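Local coordinates for protein acetyl-CoA acetyltransferase (Mycobacterium smegmatis, PDB 4EGV) that probably acts as an acyltransferase of the thiolase family, and is a monomeric thiolase-like protein with an additional C-terminal domain, at residues 44-49 and 95-100; 52-57 and 63-68; 70-75 and 119-124; 123-128 and 137-142. All coordinates share one frame; numbering follows the deposited sequence.

From the N terminus, helix 42-56 opens two contacts. Contact 2 closes first, a short loop from 52-57 to 63-68 that joins the helix to the next one, 61-67. It lies wholly within the longer loop of contact 1, which runs from 44-49 to 95-100 and ties helix 42-56 to helix 93-101. Contact 3 starts on strand 70-73, inside that longer loop, and closes on helix 117-130 beyond it, so contacts 1 and 3 cross along the chain. Contact 4 starts where contact 3 ends, sharing Thr123 and Glu124, and closes on strand 136-143. Strands 70-73 and 136-143 are neighbours in the main sheet.

Contact 1. Residues 44-49 and 95-100; sequences ELATEA and RSVARN
Val97 opens the contact by turning its CG2 methyl onto Ala46, with CG2 lying 3.8 Å from Ala46 CB. Its CG1 is anti to the backbone N (chi1 166°), which sets CG2 beside that nitrogen, facing helix 42-56; CG1 itself packs on the Phe140 ring of the sheet beneath. The same CG2 lies 4.0 Å from Thr47 OG1, so one methyl touches both the alanine and the threonine hydroxyl. One helical turn on, Asn100 crosses the Thr47 side chain at about a right angle. Its ND2 donates to Thr47 OG1 over 3.2 Å; the N-H...O angle of 170° and an acceptor only slightly out of the amide plane mark a straight bond. Asn100 CB meanwhile lies 3.6 Å from Thr47 CG2. The hydroxyl is doubly engaged, for it also donates to the carbonyl of Val43 in its own helix, which fixes its rotation and leaves it oriented to accept from the amide. The two axes approach to 9.1 Å and cross at -48°, with Val97 and two of its partners buried. This is the packing of helices side by side on one face of the mixed sheet in the thiolase fold.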
loop_
_atom_site.group_PDB
_atom_site.type_symbol
_atom_site.label_atom_id
_atom_site.label_comp_id
_atom_site.label_asym_id
_atom_site.label_seq_id
_atom_site.Cartn_x
_atom_site.Cartn_y
_atom_site.Cartn_z
ATOM N N GLU A 44 18.432 12.286 9.060
ATOM C CA GLU A 44 19.494 12.481 8.057
ATOM C C GLU A 44 19.088 11.965 6.648
ATOM O O GLU A 44 19.390 12.588 5.629
ATOM C CB GLU A 44 20.869 11.896 8.536
ATOM C CG GLU A 44 21.613 12.704 9.693
ATOM C CD GLU A 44 22.900 11.984 10.304
ATOM O OE1 GLU A 44 22.840 10.817 10.774
ATOM O OE2 GLU A 44 23.986 12.603 10.317
ATOM N N LEU A 45 18.395 10.836 6.626
ATOM C CA LEU A 45 17.934 10.205 5.383
ATOM C C LEU A 45 16.831 10.975 4.629
ATOM O O LEU A 45 16.812 11.062 3.395
ATOM C CB LEU A 45 17.438 8.798 5.666
ATOM C CG LEU A 45 18.445 7.704 6.045
ATOM C CD1 LEU A 45 17.776 6.484 6.661
ATOM C CD2 LEU A 45 19.386 7.309 4.929
ATOM N N ALA A 46 15.906 11.520 5.408
ATOM C CA ALA A 46 14.853 12.355 4.912
ATOM C C ALA A 46 15.442 13.663 4.452
ATOM O O ALA A 46 14.951 14.264 3.541
ATOM C CB ALA A 46 13.813 12.587 6.011
ATOM N N THR A 47 16.496 14.099 5.098
ATOM C CA THR A 47 17.212 15.320 4.721
ATOM C C THR A 47 17.900 15.178 3.360
ATOM O O THR A 47 17.733 15.980 2.496
ATOM C CB THR A 47 18.199 15.698 5.850
ATOM O OG1 THR A 47 17.423 16.012 7.015
ATOM C CG2 THR A 47 19.078 16.859 5.457
ATOM N N GLU A 48 18.660 14.126 3.183
ATOM C CA GLU A 48 19.246 13.838 1.909
ATOM C C GLU A 48 18.249 13.771 0.738
ATOM O O GLU A 48 18.498 14.354 -0.300
ATOM C CB GLU A 48 20.057 12.551 1.985
ATOM C CG GLU A 48 21.486 12.752 2.426
ATOM C CD GLU A 48 22.299 13.723 1.553
ATOM O OE1 GLU A 48 22.220 13.688 0.317
ATOM O OE2 GLU A 48 23.058 14.522 2.119
ATOM N N ALA A 49 17.153 13.045 0.905
ATOM C CA ALA A 49 16.053 13.057 -0.077
ATOM C C ALA A 49 15.400 14.430 -0.305
ATOM O O ALA A 49 15.067 14.761 -1.421
ATOM C CB ALA A 49 15.014 12.053 0.291
ATOM N N ARG A 95 10.276 19.301 11.619
ATOM C CA ARG A 95 11.135 20.512 11.816
ATOM C C ARG A 95 12.660 20.313 11.806
ATOM O O ARG A 95 13.369 21.204 11.385
ATOM C CB ARG A 95 10.740 21.323 13.058
ATOM C CG ARG A 95 9.643 22.251 12.757
ATOM C CD ARG A 95 9.243 23.137 13.874
ATOM N NE ARG A 95 7.912 23.597 13.528
ATOM C CZ ARG A 95 7.644 24.518 12.592
ATOM N NH1 ARG A 95 8.626 25.120 11.890
ATOM N NH2 ARG A 95 6.365 24.801 12.341
ATOM N N SER A 96 13.158 19.172 12.269
ATOM C CA SER A 96 14.575 18.920 12.195
ATOM C C SER A 96 15.013 18.831 10.732
ATOM O O SER A 96 16.130 19.217 10.408
ATOM C CB SER A 96 14.987 17.614 12.900
ATOM O OG SER A 96 14.412 17.382 14.156
ATOM N N VAL A 97 14.139 18.277 9.880
ATOM C CA VAL A 97 14.393 18.062 8.471
ATOM C C VAL A 97 14.389 19.406 7.826
ATOM O O VAL A 97 15.241 19.701 6.996
ATOM C CB VAL A 97 13.365 17.048 7.790
ATOM C CG1 VAL A 97 13.433 17.108 6.252
ATOM C CG2 VAL A 97 13.623 15.610 8.251
ATOM N N ALA A 98 13.465 20.242 8.265
ATOM C CA ALA A 98 13.352 21.609 7.773
ATOM C C ALA A 98 14.608 22.445 8.057
ATOM O O ALA A 98 15.045 23.184 7.198
ATOM C CB ALA A 98 12.150 22.256 8.370
ATOM N N ARG A 99 15.189 22.294 9.256
ATOM C CA ARG A 99 16.284 23.124 9.743
ATOM C C ARG A 99 17.488 22.758 8.915
ATOM O O ARG A 99 18.225 23.622 8.393
ATOM C CB ARG A 99 16.526 22.897 11.260
ATOM C CG ARG A 99 17.181 24.097 12.098
ATOM C CD ARG A 99 16.670 24.129 13.611
ATOM N NE ARG A 99 16.952 22.847 14.297
ATOM C CZ ARG A 99 16.074 21.999 14.857
ATOM N NH1 ARG A 99 14.761 22.237 14.913
ATOM N NH2 ARG A 99 16.555 20.880 15.380
ATOM N N ASN A 100 17.646 21.464 8.754
ATOM C CA ASN A 100 18.708 20.918 7.940
ATOM C C ASN A 100 18.818 21.343 6.464
ATOM O O ASN A 100 19.913 21.351 5.898
ATOM C CB ASN A 100 18.611 19.410 7.969
ATOM C CG ASN A 100 19.166 18.815 9.224
ATOM O OD1 ASN A 100 19.827 19.473 10.016
ATOM N ND2 ASN A 100 18.895 17.560 9.414
#

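Contact 2. Residues 52-57 and 63-68; sequences AALHDC and TVARAI
The carbonyl oxygen of Val64, whose side chain packs against Leu54 and Cys57, is gripped by two backbone amides in segment 63-68. Ala67 N reaches Val64 O at 2.9 Å, a bond to the third residue along, and Ile68 N adds a weak one to Val64 O at 3.3 Å. The chain then passes through Ile68 toward strand 70-73.

Across the contact all the touches are between apolar groups, the Cys57 sulfur included. Leu54 is the central side chain, and its two methyls divide the work. CD2 meets Ala65 CB at 4.0 Å, whereas CD1 lies 4.2 Å from Ile68 CD1 and, more loosely, 4.4 Å from Val64 CG1. The two branches thus touch different residues of the second segment, as far as Ile68. Val64 is shared in a similar way: with CG1 anti to the backbone N (chi1 -176°) and pointing to Leu54, its other branch, CG2, is directed at the thiol of Cys57, with SG 4.1 Å away. The sulfur sits between its own backbone N and carbonyl carbon (chi1 84°), a rotation that turns it to Val64. All five touching residues are buried.

Beneath them runs strand 271-279, whose Leu276 touches Leu54, Cys57 and Val64 alike, while Ile68 packs on Leu138 of strand 136-143. On helix 42-56, Asp56 turns elsewhere, pairing with Arg396 and with the backbone N of Val25 in strand 20-29.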
loop_
_atom_site.group_PDB
_atom_site.type_symbol
_atom_site.label_atom_id
_atom_site.label_comp_id
_atom_site.label_asym_id
_atom_site.label_seq_id
_atom_site.Cartn_x
_atom_site.Cartn_y
_atom_site.Cartn_z
ATOM N N ALA A 52 17.642 16.637 -2.504
ATOM C CA ALA A 52 17.497 16.206 -3.893
ATOM C C ALA A 52 16.193 16.674 -4.521
ATOM O O ALA A 52 16.173 16.936 -5.722
ATOM C CB ALA A 52 17.635 14.688 -4.018
ATOM N N ALA A 53 15.119 16.765 -3.733
ATOM C CA ALA A 53 13.858 17.291 -4.224
ATOM C C ALA A 53 13.983 18.793 -4.572
ATOM O O ALA A 53 13.443 19.276 -5.592
ATOM C CB ALA A 53 12.751 17.021 -3.234
ATOM N N LEU A 54 14.727 19.513 -3.729
ATOM C CA LEU A 54 15.011 20.913 -3.924
ATOM C C LEU A 54 15.946 21.140 -5.085
ATOM O O LEU A 54 15.907 22.174 -5.729
ATOM C CB LEU A 54 15.670 21.463 -2.678
ATOM C CG LEU A 54 14.875 22.330 -1.696
ATOM C CD1 LEU A 54 13.503 21.780 -1.411
ATOM C CD2 LEU A 54 15.690 22.470 -0.443
ATOM N N HIS A 55 16.817 20.184 -5.347
ATOM C CA HIS A 55 17.674 20.309 -6.500
ATOM C C HIS A 55 17.055 19.905 -7.821
ATOM O O HIS A 55 17.391 20.473 -8.872
ATOM C CB HIS A 55 18.953 19.529 -6.348
ATOM C CG HIS A 55 20.068 20.147 -7.126
ATOM N ND1 HIS A 55 20.557 19.622 -8.308
ATOM C CD2 HIS A 55 20.724 21.318 -6.931
ATOM C CE1 HIS A 55 21.510 20.413 -8.770
ATOM N NE2 HIS A 55 21.627 21.450 -7.958
ATOM N N ASP A 56 16.180 18.911 -7.743
ATOM C CA ASP A 56 15.476 18.382 -8.862
ATOM C C ASP A 56 14.648 19.453 -9.556
ATOM O O ASP A 56 14.527 19.418 -10.770
ATOM C CB ASP A 56 14.588 17.249 -8.396
ATOM C CG ASP A 56 14.001 16.460 -9.536
ATOM O OD1 ASP A 56 14.796 15.844 -10.290
ATOM O OD2 ASP A 56 12.743 16.445 -9.639
ATOM N N CYS A 57 14.144 20.411 -8.817
ATOM C CA CYS A 57 13.279 21.435 -9.382
ATOM C C CYS A 57 13.888 22.477 -10.273
ATOM O O CYS A 57 13.174 23.231 -10.854
ATOM C CB CYS A 57 12.435 22.106 -8.301
ATOM S SG CYS A 57 13.131 23.401 -7.404
ATOM N N THR A 63 16.559 29.516 -2.090
ATOM C CA THR A 63 15.412 30.383 -2.291
ATOM C C THR A 63 14.123 29.581 -2.142
ATOM O O THR A 63 13.138 30.079 -1.578
ATOM C CB THR A 63 15.467 31.112 -3.658
ATOM O OG1 THR A 63 16.814 31.496 -3.921
ATOM C CG2 THR A 63 14.598 32.385 -3.676
ATOM N N VAL A 64 14.149 28.336 -2.621
ATOM C CA VAL A 64 12.987 27.455 -2.569
ATOM C C VAL A 64 12.687 27.068 -1.133
ATOM O O VAL A 64 11.554 27.162 -0.674
ATOM C CB VAL A 64 13.168 26.179 -3.460
ATOM C CG1 VAL A 64 11.899 25.322 -3.479
ATOM C CG2 VAL A 64 13.527 26.561 -4.862
ATOM N N ALA A 65 13.726 26.626 -0.437
ATOM C CA ALA A 65 13.668 26.321 0.981
ATOM C C ALA A 65 13.078 27.451 1.856
ATOM O O ALA A 65 12.265 27.193 2.743
ATOM C CB ALA A 65 15.035 25.958 1.478
ATOM N N ARG A 66 13.492 28.697 1.616
ATOM C CA ARG A 66 12.927 29.838 2.351
ATOM C C ARG A 66 11.439 30.056 2.052
ATOM O O ARG A 66 10.739 30.655 2.853
ATOM C CB ARG A 66 13.743 31.127 2.137
ATOM C CG ARG A 66 15.022 31.191 2.988
ATOM C CD ARG A 66 15.821 32.530 2.849
ATOM N NE ARG A 66 16.081 32.953 1.455
ATOM C CZ ARG A 66 17.172 32.675 0.731
ATOM N NH1 ARG A 66 18.169 31.967 1.227
ATOM N NH2 ARG A 66 17.262 33.113 -0.510
ATOM N N ALA A 67 10.961 29.531 0.922
ATOM C CA ALA A 67 9.593 29.736 0.505
ATOM C C ALA A 67 8.626 28.657 1.010
ATOM O O ALA A 67 7.406 28.826 0.925
ATOM C CB ALA A 67 9.512 29.868 -1.035
ATOM N N ILE A 68 9.169 27.549 1.503
ATOM C CA ILE A 68 8.352 26.462 2.052
ATOM C C ILE A 68 7.538 26.892 3.301
ATOM O O ILE A 68 8.102 27.297 4.314
ATOM C CB ILE A 68 9.188 25.173 2.382
ATOM C CG1 ILE A 68 9.791 24.577 1.126
ATOM C CG2 ILE A 68 8.332 24.122 3.071
ATOM C CD1 ILE A 68 10.924 23.613 1.379
#

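Contact 3. Residues 70-75 and 119-124; sequences TVAGTR and QHLATE
Leu121 carries the apolar part of this contact alone on the helix side, placing its branched end between Ala72 and Thr74. Ala72 CB, pointing from the strand to the helix, lies 4.3 Å from Leu121 CG, so the methyl meets the fork of the leucine. The second touch is methyl to methyl: Thr74 CG2 and Leu121 CD2 are 4.1 Å apart, and the two side chains cross obliquely. All three residues are buried. Topologically, helix 117-130 belongs to a beta-alpha-beta crossover that leaves the edge strand 107-110 and returns to the sheet in strand 136-143; strand 70-73 lies between those two parallel strands, and Leu121 is therefore laid over the strand the crossover spans.

The polar bonds run to a residue outside the two segments or stay within the helix. Thr74 has its OG1 between the backbone N and the carbonyl carbon (chi1 65°), which leaves CG2 for the leucine while OG1 bonds to Asn382 OD1. In the helix, Gln119 O accepts twice from Thr123, from its N at 3.0 Å and from its OG1, also at 3.0 Å. The two donors arrive from opposite faces of the carbonyl plane, the hydroxyl tilted 30° out of it.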
loop_
_atom_site.group_PDB
_atom_site.type_symbol
_atom_site.label_atom_id
_atom_site.label_comp_id
_atom_site.label_asym_id
_atom_site.label_seq_id
_atom_site.Cartn_x
_atom_site.Cartn_y
_atom_site.Cartn_z
ATOM N N THR A 70 4.854 24.727 4.532
ATOM C CA THR A 70 4.469 23.527 5.266
ATOM C C THR A 70 5.379 22.372 4.964
ATOM O O THR A 70 5.713 22.145 3.815
ATOM C CB THR A 70 3.049 23.086 4.944
ATOM O OG1 THR A 70 2.208 24.226 5.005
ATOM C CG2 THR A 70 2.572 22.057 5.959
ATOM N N VAL A 71 5.773 21.668 6.025
ATOM C CA VAL A 71 6.414 20.375 5.922
ATOM C C VAL A 71 5.546 19.297 6.545
ATOM O O VAL A 71 4.883 19.492 7.562
ATOM C CB VAL A 71 7.838 20.314 6.501
ATOM C CG1 VAL A 71 8.713 21.266 5.776
ATOM C CG2 VAL A 71 7.861 20.606 7.962
ATOM N N ALA A 72 5.535 18.150 5.907
ATOM C CA ALA A 72 4.776 17.078 6.392
ATOM C C ALA A 72 5.678 15.861 6.280
ATOM O O ALA A 72 6.349 15.653 5.272
ATOM C CB ALA A 72 3.495 16.937 5.573
ATOM N N GLY A 73 5.732 15.083 7.345
ATOM C CA GLY A 73 6.464 13.832 7.352
ATOM C C GLY A 73 5.598 12.620 7.620
ATOM O O GLY A 73 4.599 12.661 8.359
ATOM N N THR A 74 5.954 11.517 6.988
ATOM C CA THR A 74 5.325 10.238 7.354
ATOM C C THR A 74 5.932 9.647 8.627
ATOM O O THR A 74 7.104 9.833 8.932
ATOM C CB THR A 74 5.350 9.183 6.235
ATOM O OG1 THR A 74 6.681 8.801 5.945
ATOM C CG2 THR A 74 4.718 9.707 5.013
ATOM N N ARG A 75 5.096 8.923 9.340
ATOM C CA ARG A 75 5.416 8.378 10.646
ATOM C C ARG A 75 6.381 7.190 10.525
ATOM O O ARG A 75 6.093 6.268 9.761
ATOM C CB ARG A 75 4.111 7.964 11.325
ATOM C CG ARG A 75 4.215 7.701 12.798
ATOM C CD ARG A 75 2.809 7.587 13.485
ATOM N NE ARG A 75 2.149 8.899 13.609
ATOM C CZ ARG A 75 2.323 9.749 14.613
ATOM N NH1 ARG A 75 3.130 9.459 15.615
ATOM N NH2 ARG A 75 1.694 10.902 14.602
ATOM N N GLN A 119 0.467 9.086 -0.470
ATOM C CA GLN A 119 -0.452 9.490 -1.513
ATOM C C GLN A 119 -1.658 10.261 -0.960
ATOM O O GLN A 119 -2.095 11.225 -1.575
ATOM C CB GLN A 119 -0.818 8.304 -2.432
ATOM C CG GLN A 119 -1.741 8.621 -3.499
ATOM C CD GLN A 119 -1.169 9.523 -4.469
ATOM O OE1 GLN A 119 -1.536 10.677 -4.521
ATOM N NE2 GLN A 119 -0.263 9.031 -5.271
ATOM N N HIS A 120 -2.146 9.865 0.216
ATOM C CA HIS A 120 -3.134 10.660 0.960
ATOM C C HIS A 120 -2.646 12.115 1.197
ATOM O O HIS A 120 -3.389 13.085 1.019
ATOM C CB HIS A 120 -3.511 9.951 2.271
ATOM C CG HIS A 120 -4.775 10.447 2.917
ATOM N ND1 HIS A 120 -4.827 11.578 3.718
ATOM C CD2 HIS A 120 -6.023 9.920 2.938
ATOM C CE1 HIS A 120 -6.061 11.742 4.171
ATOM N NE2 HIS A 120 -6.809 10.755 3.705
ATOM N N LEU A 121 -1.379 12.237 1.561
ATOM C CA LEU A 121 -0.740 13.494 1.848
ATOM C C LEU A 121 -0.589 14.384 0.636
ATOM O O LEU A 121 -0.886 15.587 0.704
ATOM C CB LEU A 121 0.650 13.203 2.407
ATOM C CG LEU A 121 1.135 13.781 3.735
ATOM C CD1 LEU A 121 0.025 14.184 4.691
ATOM C CD2 LEU A 121 2.026 12.706 4.330
ATOM N N ALA A 122 -0.104 13.795 -0.463
ATOM C CA ALA A 122 -0.021 14.520 -1.714
ATOM C C ALA A 122 -1.399 14.997 -2.176
ATOM O O ALA A 122 -1.537 16.105 -2.594
ATOM C CB ALA A 122 0.650 13.696 -2.772
ATOM N N THR A 123 -2.426 14.164 -2.082
ATOM C CA THR A 123 -3.771 14.596 -2.396
ATOM C C THR A 123 -4.295 15.725 -1.469
ATOM O O THR A 123 -4.838 16.719 -1.946
ATOM C CB THR A 123 -4.733 13.405 -2.426
ATOM O OG1 THR A 123 -4.250 12.426 -3.353
ATOM C CG2 THR A 123 -6.176 13.835 -2.764
ATOM N N GLU A 124 -4.154 15.554 -0.167
ATOM C CA GLU A 124 -4.523 16.583 0.785
ATOM C C GLU A 124 -3.800 17.942 0.573
ATOM O O GLU A 124 -4.438 18.983 0.632
ATOM C CB GLU A 124 -4.299 16.048 2.202
ATOM C CG GLU A 124 -4.804 16.901 3.349
ATOM C CD GLU A 124 -3.884 16.821 4.553
ATOM O OE1 GLU A 124 -3.514 15.712 4.971
ATOM O OE2 GLU A 124 -3.506 17.875 5.070
#

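Contact 4. Residues 123-128 and 137-142; sequences TEFGGK and VLIFGS
Phe125 offers the face of its ring to Val137. Val137 CG1 stands 4.1 Å from the ring centroid and 27° off the ring normal, which qualifies as a CH-pi contact; its closest ring atom is Phe125 CG, at 3.7 Å, so the methyl sits nearer the root of the ring than its far end. The torsions explain the pairing. Phe125 CG is anti to the carbonyl carbon and beside the backbone N (chi1 -70°), which turns the ring from helix 117-130 toward Val137. Val137 holds CG1 anti to its backbone N (chi1 176°), and that rotation lets both branches touch: CG1 lies over the face, while CG2 reaches Phe125 CD1 at 4.0 Å. The side chains meet at about a right angle. Two residues on, Ile139 adds a looser contact from an oblique direction, its CD1 4.4 Å from Phe125 CD2.

The other face of the ring has Glu124 OE2 3.6 Å above its plane, offset toward the rim. Glu124 OE2 also pairs with Lys128 NZ at 3.4 Å, a weak salt bridge within the helix. Phe125 also touches Thr70 and Ala72, so its ring spans two neighbouring strands. Since every atom meeting across these segments is carbon, the contact between them rests on apolar burial and van der Waals fit, with a CH-pi component, while the charged pair remains on the helix side.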
loop_
_atom_site.group_PDB
_atom_site.type_symbol
_atom_site.label_atom_id
_atom_site.label_comp_id
_atom_site.label_asym_id
_atom_site.label_seq_id
_atom_site.Cartn_x
_atom_site.Cartn_y
_atom_site.Cartn_z
ATOM N N THR A 123 -2.426 14.164 -2.082
ATOM C CA THR A 123 -3.771 14.596 -2.396
ATOM C C THR A 123 -4.295 15.725 -1.469
ATOM O O THR A 123 -4.838 16.719 -1.946
ATOM C CB THR A 123 -4.733 13.405 -2.426
ATOM O OG1 THR A 123 -4.250 12.426 -3.353
ATOM C CG2 THR A 123 -6.176 13.835 -2.764
ATOM N N GLU A 124 -4.154 15.554 -0.167
ATOM C CA GLU A 124 -4.523 16.583 0.785
ATOM C C GLU A 124 -3.800 17.942 0.573
ATOM O O GLU A 124 -4.438 18.983 0.632
ATOM C CB GLU A 124 -4.299 16.048 2.202
ATOM C CG GLU A 124 -4.804 16.901 3.349
ATOM C CD GLU A 124 -3.884 16.821 4.553
ATOM O OE1 GLU A 124 -3.514 15.712 4.971
ATOM O OE2 GLU A 124 -3.506 17.875 5.070
ATOM N N PHE A 125 -2.498 17.948 0.296
ATOM C CA PHE A 125 -1.850 19.227 0.023
ATOM C C PHE A 125 -2.073 19.774 -1.336
ATOM O O PHE A 125 -1.997 20.945 -1.518
ATOM C CB PHE A 125 -0.382 19.304 0.492
ATOM C CG PHE A 125 -0.269 19.346 1.995
ATOM C CD1 PHE A 125 -0.706 20.472 2.693
ATOM C CD2 PHE A 125 0.151 18.225 2.719
ATOM C CE1 PHE A 125 -0.691 20.494 4.092
ATOM C CE2 PHE A 125 0.150 18.230 4.102
ATOM C CZ PHE A 125 -0.268 19.364 4.801
ATOM N N GLY A 126 -2.394 18.928 -2.290
ATOM C CA GLY A 126 -2.900 19.362 -3.585
ATOM C C GLY A 126 -4.158 20.184 -3.438
ATOM O O GLY A 126 -4.242 21.284 -3.954
ATOM N N GLY A 127 -5.133 19.628 -2.729
ATOM C CA GLY A 127 -6.396 20.302 -2.408
ATOM C C GLY A 127 -6.261 21.617 -1.674
ATOM O O GLY A 127 -7.022 22.512 -1.922
ATOM N N LYS A 128 -5.285 21.711 -0.779
ATOM C CA LYS A 128 -5.093 22.901 0.028
ATOM C C LYS A 128 -4.332 23.948 -0.723
ATOM O O LYS A 128 -4.492 25.132 -0.448
ATOM C CB LYS A 128 -4.382 22.577 1.339
ATOM C CG LYS A 128 -5.271 21.910 2.376
ATOM C CD LYS A 128 -4.490 21.502 3.606
ATOM C CE LYS A 128 -5.416 20.845 4.601
ATOM N NZ LYS A 128 -4.779 20.905 5.936
ATOM N N VAL A 137 4.803 23.268 -0.354
ATOM C CA VAL A 137 4.764 22.209 0.606
ATOM C C VAL A 137 5.857 21.197 0.307
ATOM O O VAL A 137 6.118 20.879 -0.823
ATOM C CB VAL A 137 3.372 21.515 0.580
ATOM C CG1 VAL A 137 3.304 20.290 1.540
ATOM C CG2 VAL A 137 2.266 22.516 0.881
ATOM N N LEU A 138 6.494 20.703 1.351
ATOM C CA LEU A 138 7.451 19.601 1.259
ATOM C C LEU A 138 6.973 18.384 2.043
ATOM O O LEU A 138 6.672 18.465 3.206
ATOM C CB LEU A 138 8.862 20.018 1.735
ATOM C CG LEU A 138 9.975 18.973 1.552
ATOM C CD1 LEU A 138 10.154 18.639 0.058
ATOM C CD2 LEU A 138 11.286 19.401 2.147
ATOM N N ILE A 139 6.907 17.250 1.366
ATOM C CA ILE A 139 6.547 15.986 1.953
ATOM C C ILE A 139 7.774 15.058 1.988
ATOM O O ILE A 139 8.596 15.085 1.084
ATOM C CB ILE A 139 5.406 15.411 1.124
ATOM C CG1 ILE A 139 4.132 16.207 1.380
ATOM C CG2 ILE A 139 5.128 13.938 1.417
ATOM C CD1 ILE A 139 3.087 16.013 0.284
ATOM N N PHE A 140 7.939 14.273 3.037
ATOM C CA PHE A 140 9.101 13.407 3.101
ATOM C C PHE A 140 8.847 12.250 4.049
ATOM O O PHE A 140 7.897 12.268 4.826
ATOM C CB PHE A 140 10.387 14.173 3.482
ATOM C CG PHE A 140 10.214 15.097 4.648
ATOM C CD1 PHE A 140 10.104 14.604 5.939
ATOM C CD2 PHE A 140 10.103 16.465 4.443
ATOM C CE1 PHE A 140 9.912 15.450 7.022
ATOM C CE2 PHE A 140 9.891 17.348 5.551
ATOM C CZ PHE A 140 9.805 16.815 6.834
ATOM N N GLY A 141 9.679 11.216 3.957
ATOM C CA GLY A 141 9.581 10.088 4.856
ATOM C C GLY A 141 10.861 9.310 4.768
ATOM O O GLY A 141 11.616 9.561 3.877
ATOM N N SER A 142 11.101 8.361 5.666
ATOM C CA SER A 142 12.359 7.593 5.700
ATOM C C SER A 142 12.278 6.394 6.618
ATOM O O SER A 142 11.369 6.275 7.426
ATOM C CB SER A 142 13.575 8.456 6.105
ATOM O OG SER A 142 13.371 9.125 7.332
#